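Local coordinates for protein pollen allergen Phl p 6 (Phleum pratense, PDB 6TRK) that is a timothy grass pollen allergen of the Poa p IX/Phl p VI family, possibly related to ribonuclease-type pollen allergens, with no settled function, at residues P57-K62 against R95-T100. The protein carries 1 engineered substitution. Numbering follows the deposited sequence.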
ATOM      1  N   PRO A  57     -11.107  -1.290  13.836  1.00 24.27           N
ATOM      2  CA  PRO A  57     -10.983   0.157  13.648  1.00 26.12           C
ATOM      3  C   PRO A  57      -9.725   0.751  14.247  1.00 29.75           C
ATOM      4  O   PRO A  57      -9.316   1.829  13.807  1.00 25.04           O
ATOM      5  CB  PRO A  57     -12.253   0.719  14.311  1.00 35.62           C
ATOM      6  CG  PRO A  57     -12.858  -0.423  15.087  1.00 31.55           C
ATOM      7  CD  PRO A  57     -12.383  -1.688  14.464  1.00 34.43           C
ATOM      8  N   GLN A  58      -9.087   0.079  15.217  1.00 26.91           N
ATOM      9  CA  GLN A  58      -7.828   0.560  15.762  1.00 26.61           C
ATOM     10  C   GLN A  58      -6.712   0.564  14.724  1.00 25.53           C
ATOM     11  O   GLN A  58      -5.718   1.273  14.887  1.00 25.90           O
ATOM     12  CB  GLN A  58      -7.425  -0.314  16.962  1.00 33.11           C
ATOM     13  CG  GLN A  58      -7.047  -1.744  16.595  1.00 28.22           C
ATOM     14  CD  GLN A  58      -8.239  -2.728  16.461  1.00 22.00           C
ATOM     15  OE1 GLN A  58      -9.434  -2.352  16.466  1.00 23.81           O
ATOM     16  NE2 GLN A  58      -7.905  -4.011  16.341  1.00 32.50           N
ATOM     17  N   LEU A  59      -6.845  -0.231  13.664  1.00 21.11           N
ATOM     18  CA  LEU A  59      -5.830  -0.269  12.614  1.00 20.66           C
ATOM     19  C   LEU A  59      -5.964   0.891  11.639  1.00 19.63           C
ATOM     20  O   LEU A  59      -5.022   1.187  10.899  1.00 18.08           O
ATOM     21  CB  LEU A  59      -5.943  -1.596  11.872  1.00 20.01           C
ATOM     22  CG  LEU A  59      -4.944  -1.971  10.782  1.00 25.51           C
ATOM     23  CD1 LEU A  59      -3.560  -2.075  11.372  1.00 34.71           C
ATOM     24  CD2 LEU A  59      -5.351  -3.284  10.160  1.00 23.66           C
ATOM     25  N   VAL A  60      -7.137   1.537  11.591  1.00 17.83           N
ATOM     26  CA  VAL A  60      -7.397   2.509  10.525  1.00 18.36           C
ATOM     27  C   VAL A  60      -6.394   3.660  10.528  1.00 15.87           C
ATOM     28  O   VAL A  60      -5.923   4.039   9.442  1.00 18.26           O
ATOM     29  CB  VAL A  60      -8.853   2.999  10.609  1.00 22.84           C
ATOM     30  CG1 VAL A  60      -9.085   4.164   9.674  1.00 23.10           C
ATOM     31  CG2 VAL A  60      -9.772   1.857  10.282  1.00 21.84           C
ATOM     32  N   PRO A  61      -6.060   4.283  11.666  1.00 19.35           N
ATOM     33  CA  PRO A  61      -5.074   5.380  11.621  1.00 18.18           C
ATOM     34  C   PRO A  61      -3.717   4.943  11.134  1.00 17.47           C
ATOM     35  O   PRO A  61      -2.980   5.754  10.544  1.00 17.54           O
ATOM     36  CB  PRO A  61      -4.982   5.862  13.075  1.00 22.20           C
ATOM     37  CG  PRO A  61      -6.163   5.286  13.759  1.00 28.66           C
ATOM     38  CD  PRO A  61      -6.608   4.084  13.023  1.00 22.47           C
ATOM     39  N   LYS A  62      -3.347   3.684  11.402  1.00 16.12           N
ATOM     40  CA  LYS A  62      -2.069   3.171  10.902  1.00 15.19           C
ATOM     41  C   LYS A  62      -2.123   2.981   9.381  1.00 11.81           C
ATOM     42  O   LYS A  62      -1.189   3.376   8.679  1.00 14.73           O
ATOM     43  CB  LYS A  62      -1.743   1.862  11.614  1.00 17.19           C
ATOM     44  CG  LYS A  62      -1.444   2.032  13.119  1.00 25.46           C
ATOM     45  CD  LYS A  62      -1.209   0.651  13.746  1.00 30.37           C
ATOM     46  CE  LYS A  62      -1.056   0.694  15.243  1.00 56.60           C
ATOM     47  NZ  LYS A  62      -0.857  -0.695  15.751  1.00 74.76           N
ATOM     48  N   ARG A  95       5.357  -2.432   6.324  0.53 21.40           N
ATOM     49  CA  ARG A  95       6.173  -3.272   7.197  0.53 13.06           C
ATOM     50  C   ARG A  95       6.419  -2.605   8.543  0.53 18.72           C
ATOM     51  O   ARG A  95       6.477  -3.285   9.570  0.53 13.73           O
ATOM     52  CB  ARG A  95       7.483  -3.631   6.485  0.53 28.07           C
ATOM     53  CG  ARG A  95       7.276  -4.668   5.375  0.53 19.12           C
ATOM     54  CD  ARG A  95       8.585  -5.288   4.845  0.53 20.64           C
ATOM     55  NE  ARG A  95       9.315  -4.388   3.954  0.53 18.09           N
ATOM     56  CZ  ARG A  95       9.150  -4.319   2.625  0.53  9.96           C
ATOM     57  NH1 ARG A  95       9.881  -3.463   1.925  0.53 22.72           N
ATOM     58  NH2 ARG A  95       8.278  -5.098   2.000  0.53 16.14           N
ATOM     59  N   ILE A  96       6.517  -1.277   8.577  1.00 11.94           N
ATOM     60  CA  ILE A  96       6.708  -0.596   9.845  1.00 11.20           C
ATOM     61  C   ILE A  96       5.473  -0.775  10.735  1.00 13.65           C
ATOM     62  O   ILE A  96       5.592  -1.142  11.911  1.00 13.88           O
ATOM     63  CB  ILE A  96       7.076   0.873   9.612  1.00 10.71           C
ATOM     64  CG1 ILE A  96       8.491   0.951   9.015  1.00 12.09           C
ATOM     65  CG2 ILE A  96       6.983   1.671  10.897  1.00 14.35           C
ATOM     66  CD1 ILE A  96       8.851   2.276   8.455  1.00 13.91           C
ATOM     67  N   ILE A  97       4.269  -0.518  10.200  0.57 13.48           N
ATOM     68  CA  ILE A  97       3.096  -0.648  11.059  0.57 12.85           C
ATOM     69  C   ILE A  97       2.837  -2.106  11.420  0.57 14.20           C
ATOM     70  O   ILE A  97       2.211  -2.382  12.453  0.57 15.78           O
ATOM     71  CB  ILE A  97       1.836   0.022  10.463  0.57 14.11           C
ATOM     72  CG1 ILE A  97       1.261  -0.758   9.294  0.57 12.34           C
ATOM     73  CG2 ILE A  97       2.146   1.454  10.042  0.57 25.60           C
ATOM     74  CD1 ILE A  97      -0.189  -0.417   8.976  0.57 10.03           C
ATOM     75  N   ALA A  98       3.326  -3.050  10.623  1.00 14.73           N
ATOM     76  CA  ALA A  98       3.173  -4.473  10.927  1.00 15.81           C
ATOM     77  C   ALA A  98       4.195  -4.969  11.945  1.00 20.35           C
ATOM     78  O   ALA A  98       4.073  -6.113  12.441  1.00 20.31           O
ATOM     79  CB  ALA A  98       3.289  -5.269   9.619  1.00 17.84           C
ATOM     80  N   GLY A  99       5.180  -4.145  12.275  1.00 15.92           N
ATOM     81  CA  GLY A  99       6.261  -4.521  13.177  1.00 14.04           C
ATOM     82  C   GLY A  99       7.270  -5.464  12.587  1.00 17.38           C
ATOM     83  O   GLY A  99       7.901  -6.241  13.335  1.00 19.71           O
ATOM     84  N   THR A 100       7.465  -5.402  11.267  1.00 15.09           N
ATOM     85  CA  THR A 100       8.461  -6.228  10.574  1.00 14.90           C
ATOM     86  C   THR A 100       9.822  -5.546  10.621  1.00 17.13           C
ATOM     87  O   THR A 100       9.956  -4.443  10.099  1.00 15.79           O
ATOM     88  CB  THR A 100       8.016  -6.432   9.134  1.00 17.27           C
ATOM     89  OG1 THR A 100       6.725  -7.061   9.124  1.00 20.13           O
ATOM     90  CG2 THR A 100       9.018  -7.242   8.351  1.00 16.85           C
TER
HETATM   91  O   HOH W   1       1.657  -0.985  14.913  1.00 54.58           O
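K62 and I97 carry this contact, and their CA atoms lie 6.4 Å apart. The I97 side chain was modelled in two conformers, and what follows describes one of them. Traced outward from I97 CB, the first neighbour is K62 CB at 4.2 Å. The CG2 branch then leans on the backbone of K62, with I97 CG2 4.1 Å from K62 O. The other branch reaches further: chi1 of 73° sets CG1 between the backbone N and the carbonyl carbon, and chi2 of 161° extends the chain to CD1. I97 CD1 ends 3.8 Å from K62 CB, the close approach. I97 CD1 to L59 CD1, at 4.5 Å, is long and marginal.

K62 CG lies anti to the carbonyl carbon, and beyond it the chain is extended. K62 NZ donates to a water at 2.7 Å, which in turn donates to I97 O at 2.9 Å. No direct hydrogen bond joins the segments; this water supplies a polar link beside the apolar contact. The I97 helix closes in a Schellman motif: G99 has positive phi, T100 N bonds R95 O and G99 N bonds I96 O.

In the all-helical fold, K62 on helix 60-76 thus meets the end of helix 82-98. I97 also packs on L63 and V66 further along helix 60-76, while L59 reaches L10 of helix 2-23.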